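Local coordinates for DNA repair protein RECN (Deinococcus radiodurans, PDB 4ABY), which probably takes part in recombinational repair of damaged DNA as an SMC-like ATPase, represented here by its nucleotide-binding head domain, at residues L241-M254 against E300-L312. Numbering follows the deposited sequence.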
loop_
_atom_site.group_PDB
_atom_site.type_symbol
_atom_site.label_atom_id
_atom_site.label_comp_id
_atom_site.label_asym_id
_atom_site.label_seq_id
_atom_site.Cartn_x
_atom_site.Cartn_y
_atom_site.Cartn_z
ATOM N N LEU A 241 -7.091 -18.555 -6.733
ATOM C CA LEU A 241 -6.625 -17.326 -6.100
ATOM C C LEU A 241 -6.775 -16.139 -7.039
ATOM O O LEU A 241 -7.227 -15.072 -6.635
ATOM C CB LEU A 241 -5.164 -17.469 -5.663
ATOM C CG LEU A 241 -4.471 -16.223 -5.113
ATOM C CD1 LEU A 241 -5.180 -15.728 -3.876
ATOM C CD2 LEU A 241 -3.011 -16.504 -4.809
ATOM N N VAL A 242 -6.389 -16.330 -8.295
ATOM C CA VAL A 242 -6.536 -15.289 -9.304
ATOM C C VAL A 242 -8.008 -14.957 -9.515
ATOM O O VAL A 242 -8.368 -13.813 -9.799
ATOM C CB VAL A 242 -5.909 -15.714 -10.645
ATOM C CG1 VAL A 242 -6.507 -14.922 -11.793
ATOM C CG2 VAL A 242 -4.403 -15.547 -10.598
ATOM N N ASP A 243 -8.857 -15.968 -9.367
ATOM C CA ASP A 243 -10.289 -15.807 -9.573
ATOM C C ASP A 243 -10.927 -14.951 -8.494
ATOM O O ASP A 243 -11.851 -14.184 -8.765
ATOM C CB ASP A 243 -10.973 -17.173 -9.629
ATOM C CG ASP A 243 -10.960 -17.770 -11.022
ATOM O OD1 ASP A 243 -10.568 -17.053 -11.973
ATOM O OD2 ASP A 243 -11.348 -18.953 -11.165
ATOM N N SER A 244 -10.427 -15.085 -7.270
ATOM C CA SER A 244 -10.992 -14.368 -6.139
ATOM C C SER A 244 -10.609 -12.898 -6.194
ATOM O O SER A 244 -11.373 -12.035 -5.760
ATOM C CB SER A 244 -10.524 -14.986 -4.825
ATOM O OG SER A 244 -9.163 -14.687 -4.600
ATOM N N LEU A 245 -9.426 -12.617 -6.729
ATOM C CA LEU A 245 -8.964 -11.245 -6.885
ATOM C C LEU A 245 -9.698 -10.564 -8.031
ATOM O O LEU A 245 -10.234 -9.468 -7.874
ATOM C CB LEU A 245 -7.459 -11.209 -7.116
ATOM C CG LEU A 245 -6.626 -11.609 -5.901
ATOM C CD1 LEU A 245 -5.155 -11.740 -6.260
ATOM C CD2 LEU A 245 -6.824 -10.599 -4.790
ATOM N N LEU A 246 -9.734 -11.221 -9.182
ATOM C CA LEU A 246 -10.449 -10.685 -10.334
ATOM C C LEU A 246 -11.919 -10.391 -10.028
ATOM O O LEU A 246 -12.487 -9.442 -10.552
ATOM C CB LEU A 246 -10.316 -11.624 -11.534
ATOM C CG LEU A 246 -8.947 -11.567 -12.215
ATOM C CD1 LEU A 246 -8.842 -12.612 -13.302
ATOM C CD2 LEU A 246 -8.696 -10.180 -12.778
ATOM N N ALA A 247 -12.526 -11.205 -9.171
ATOM C CA ALA A 247 -13.913 -10.998 -8.768
ATOM C C ALA A 247 -14.132 -9.582 -8.256
ATOM O O ALA A 247 -15.169 -8.968 -8.518
ATOM C CB ALA A 247 -14.314 -11.999 -7.705
ATOM N N VAL A 248 -13.152 -9.072 -7.514
ATOM C CA VAL A 248 -13.232 -7.726 -6.960
ATOM C C VAL A 248 -12.739 -6.678 -7.954
ATOM O O VAL A 248 -13.441 -5.714 -8.249
ATOM C CB VAL A 248 -12.436 -7.608 -5.658
ATOM C CG1 VAL A 248 -12.488 -6.181 -5.143
ATOM C CG2 VAL A 248 -12.981 -8.575 -4.626
ATOM N N ILE A 249 -11.536 -6.877 -8.477
ATOM C CA ILE A 249 -10.952 -5.942 -9.438
ATOM C C ILE A 249 -11.901 -5.538 -10.571
ATOM O O ILE A 249 -11.923 -4.379 -10.984
ATOM C CB ILE A 249 -9.647 -6.494 -10.044
ATOM C CG1 ILE A 249 -8.620 -6.730 -8.938
ATOM C CG2 ILE A 249 -9.098 -5.540 -11.092
ATOM C CD1 ILE A 249 -7.311 -7.279 -9.432
ATOM N N ARG A 250 -12.683 -6.484 -11.072
ATOM C CA ARG A 250 -13.544 -6.206 -12.215
ATOM C C ARG A 250 -14.735 -5.314 -11.872
ATOM O O ARG A 250 -15.451 -4.856 -12.766
ATOM C CB ARG A 250 -14.020 -7.503 -12.862
ATOM C CG ARG A 250 -12.899 -8.324 -13.452
ATOM C CD ARG A 250 -13.443 -9.389 -14.365
ATOM N NE ARG A 250 -12.393 -9.969 -15.190
ATOM C CZ ARG A 250 -12.005 -11.236 -15.122
ATOM N NH1 ARG A 250 -12.593 -12.061 -14.270
ATOM N NH2 ARG A 250 -11.039 -11.678 -15.910
ATOM N N GLU A 251 -14.947 -5.069 -10.582
ATOM C CA GLU A 251 -16.038 -4.204 -10.143
ATOM C C GLU A 251 -15.525 -2.803 -9.855
ATOM O O GLU A 251 -16.299 -1.904 -9.533
ATOM C CB GLU A 251 -16.725 -4.774 -8.902
ATOM C CG GLU A 251 -17.072 -6.246 -9.007
ATOM C CD GLU A 251 -17.661 -6.622 -10.358
ATOM O OE1 GLU A 251 -18.476 -5.840 -10.898
ATOM O OE2 GLU A 251 -17.301 -7.706 -10.883
ATOM N N LEU A 252 -14.216 -2.631 -9.989
ATOM C CA LEU A 252 -13.548 -1.381 -9.663
ATOM C C LEU A 252 -13.165 -0.593 -10.910
ATOM O O LEU A 252 -12.177 0.146 -10.907
ATOM C CB LEU A 252 -12.297 -1.666 -8.834
ATOM C CG LEU A 252 -12.465 -1.831 -7.323
ATOM C CD1 LEU A 252 -13.678 -2.677 -6.985
ATOM C CD2 LEU A 252 -11.203 -2.422 -6.723
ATOM N N GLY A 253 -13.941 -0.754 -11.977
ATOM C CA GLY A 253 -13.692 -0.024 -13.208
ATOM C C GLY A 253 -12.705 -0.687 -14.155
ATOM O O GLY A 253 -12.063 -0.017 -14.964
HETATM N N MSE A 254 -12.582 -2.006 -14.046
HETATM C CA MSE A 254 -11.758 -2.796 -14.952
HETATM C C MSE A 254 -12.483 -4.099 -15.256
HETATM O O MSE A 254 -12.048 -5.171 -14.840
HETATM C CB MSE A 254 -10.392 -3.084 -14.328
HETATM C CG MSE A 254 -9.449 -1.899 -14.333
HETATM SE SE MSE A 254 -8.011 -2.048 -13.019
HETATM C CE MSE A 254 -9.014 -1.691 -11.388
ATOM N N GLU A 300 -5.107 3.039 -11.253
ATOM C CA GLU A 300 -5.412 1.640 -11.535
ATOM C C GLU A 300 -4.606 0.704 -10.645
ATOM O O GLU A 300 -5.127 -0.293 -10.150
ATOM C CB GLU A 300 -5.171 1.303 -13.006
ATOM C CG GLU A 300 -6.196 1.901 -13.951
ATOM C CD GLU A 300 -6.108 1.317 -15.348
ATOM O OE1 GLU A 300 -4.987 0.985 -15.787
ATOM O OE2 GLU A 300 -7.163 1.189 -16.007
ATOM N N LEU A 301 -3.332 1.026 -10.449
ATOM C CA LEU A 301 -2.488 0.258 -9.548
ATOM C C LEU A 301 -3.100 0.280 -8.146
ATOM O O LEU A 301 -3.286 -0.769 -7.524
ATOM C CB LEU A 301 -1.066 0.823 -9.536
ATOM C CG LEU A 301 0.027 0.007 -8.839
ATOM C CD1 LEU A 301 0.026 -1.418 -9.334
ATOM C CD2 LEU A 301 1.389 0.640 -9.047
ATOM N N SER A 302 -3.433 1.476 -7.664
ATOM C CA SER A 302 -4.042 1.634 -6.344
ATOM C C SER A 302 -5.274 0.760 -6.173
ATOM O O SER A 302 -5.465 0.143 -5.127
ATOM C CB SER A 302 -4.417 3.094 -6.084
ATOM O OG SER A 302 -3.267 3.909 -5.939
ATOM N N ARG A 303 -6.116 0.709 -7.197
ATOM C CA ARG A 303 -7.359 -0.043 -7.089
ATOM C C ARG A 303 -7.107 -1.540 -7.102
ATOM O O ARG A 303 -7.871 -2.309 -6.522
ATOM C CB ARG A 303 -8.353 0.368 -8.174
ATOM C CG ARG A 303 -8.888 1.769 -7.965
ATOM C CD ARG A 303 -10.085 2.048 -8.831
ATOM N NE ARG A 303 -9.787 1.873 -10.247
ATOM C CZ ARG A 303 -9.284 2.820 -11.032
ATOM N NH1 ARG A 303 -9.004 4.024 -10.543
ATOM N NH2 ARG A 303 -9.060 2.560 -12.312
ATOM N N VAL A 304 -6.027 -1.952 -7.756
ATOM C CA VAL A 304 -5.658 -3.358 -7.763
ATOM C C VAL A 304 -5.049 -3.712 -6.414
ATOM O O VAL A 304 -5.263 -4.806 -5.894
ATOM C CB VAL A 304 -4.690 -3.689 -8.909
ATOM C CG1 VAL A 304 -4.233 -5.134 -8.816
ATOM C CG2 VAL A 304 -5.359 -3.433 -10.242
HETATM N N MSE A 305 -4.310 -2.766 -5.841
HETATM C CA MSE A 305 -3.737 -2.937 -4.507
HETATM C C MSE A 305 -4.835 -3.038 -3.462
HETATM O O MSE A 305 -4.756 -3.850 -2.543
HETATM C CB MSE A 305 -2.794 -1.783 -4.163
HETATM C CG MSE A 305 -1.528 -1.731 -5.001
HETATM SE SE MSE A 305 -0.423 -3.334 -4.844
HETATM C CE MSE A 305 -1.159 -4.403 -6.300
ATOM N N LEU A 306 -5.859 -2.204 -3.606
ATOM C CA LEU A 306 -7.009 -2.250 -2.716
ATOM C C LEU A 306 -7.670 -3.626 -2.745
ATOM O O LEU A 306 -7.908 -4.227 -1.700
ATOM C CB LEU A 306 -8.023 -1.169 -3.095
ATOM C CG LEU A 306 -9.361 -1.188 -2.353
ATOM C CD1 LEU A 306 -9.150 -1.020 -0.861
ATOM C CD2 LEU A 306 -10.275 -0.105 -2.889
ATOM N N ALA A 307 -7.961 -4.117 -3.946
ATOM C CA ALA A 307 -8.602 -5.418 -4.109
ATOM C C ALA A 307 -7.804 -6.516 -3.426
ATOM O O ALA A 307 -8.334 -7.267 -2.614
ATOM C CB ALA A 307 -8.790 -5.744 -5.579
ATOM N N VAL A 308 -6.524 -6.606 -3.760
ATOM C CA VAL A 308 -5.652 -7.589 -3.133
ATOM C C VAL A 308 -5.634 -7.404 -1.618
ATOM O O VAL A 308 -5.667 -8.374 -0.866
ATOM C CB VAL A 308 -4.215 -7.502 -3.672
ATOM C CG1 VAL A 308 -3.375 -8.628 -3.104
ATOM C CG2 VAL A 308 -4.217 -7.554 -5.190
ATOM N N SER A 309 -5.589 -6.153 -1.173
ATOM C CA SER A 309 -5.545 -5.861 0.254
ATOM C C SER A 309 -6.794 -6.319 1.017
ATOM O O SER A 309 -6.685 -6.805 2.140
ATOM C CB SER A 309 -5.274 -4.373 0.496
ATOM O OG SER A 309 -3.936 -4.043 0.164
ATOM N N THR A 310 -7.977 -6.175 0.428
ATOM C CA THR A 310 -9.192 -6.591 1.126
ATOM C C THR A 310 -9.423 -8.092 1.008
ATOM O O THR A 310 -9.924 -8.722 1.941
ATOM C CB THR A 310 -10.440 -5.872 0.609
ATOM O OG1 THR A 310 -10.726 -6.319 -0.719
ATOM C CG2 THR A 310 -10.229 -4.377 0.602
ATOM N N VAL A 311 -9.061 -8.660 -0.140
ATOM C CA VAL A 311 -9.291 -10.078 -0.403
ATOM C C VAL A 311 -8.355 -10.965 0.411
ATOM O O VAL A 311 -8.782 -11.975 0.967
ATOM C CB VAL A 311 -9.138 -10.412 -1.902
ATOM C CG1 VAL A 311 -9.227 -11.914 -2.130
ATOM C CG2 VAL A 311 -10.190 -9.683 -2.718
ATOM N N LEU A 312 -7.085 -10.576 0.489
ATOM C CA LEU A 312 -6.066 -11.378 1.168
ATOM C C LEU A 312 -5.577 -10.762 2.478
ATOM O O LEU A 312 -4.907 -11.424 3.267
ATOM C CB LEU A 312 -4.871 -11.627 0.243
ATOM C CG LEU A 312 -5.123 -12.486 -0.996
ATOM C CD1 LEU A 312 -3.856 -12.605 -1.821
ATOM C CD2 LEU A 312 -5.629 -13.859 -0.587
#
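The methyl of A307 meets both V248 and I249: CG1 of I249 lies 3.5 Å from A307 CB, and CG1 of V248 approaches the same methyl. The backbones come nearest here, with the CA atoms of I249 and A307 5.8 Å apart, consistent with the small side chain of A307 at this point; the short-segment axes of the two helices pass 9.0 Å apart and run at 125° to each other. Beside it, L245 sends CD2 over the backbone of the second helix, 3.6 Å from V308 CA and close against V311 CB. I249 continues past the alanine, its CD1 resting on V304 CG1; with CG1 anti to the carbonyl carbon (chi1 -60°) and the chain then extended, the terminal methyl reaches that valine.

Toward V311 and L312 lies the solvent side, formed by S244, V248, V311 and L312, all partly exposed. There CG2 of V248 lies alongside CG2 of V311, the two side chains running in opposing senses, and S244 OG touches V311 CG1 while bonding back to L241 O. L241 itself is buried, its CD1 lying across the end of L312, against CD2.

At the other end, R303 NE gives a weak, bent hydrogen bond to L252 O (3.0 Å, 122° at the hydrogen), while CE of selenomethionine M254 lies 3.8 Å from R303 NE. A leucine in place of this arginine would probably leave L252 O without that donor and the type I turn from I249 to L252 less firmly tied to the second helix.

This is structural packing within the SMC-like, ABC-type P-loop NTPase head of RecN, away from the predicted ATP-binding residues, and it joins the end of the long helix 214-249 to helix 298-312. Strand 258-266 packs on L241 and I249, F281 of strand 276-282 touches I249, M254 and V304, and helix 330-343 adjoins V248, L252 and R303.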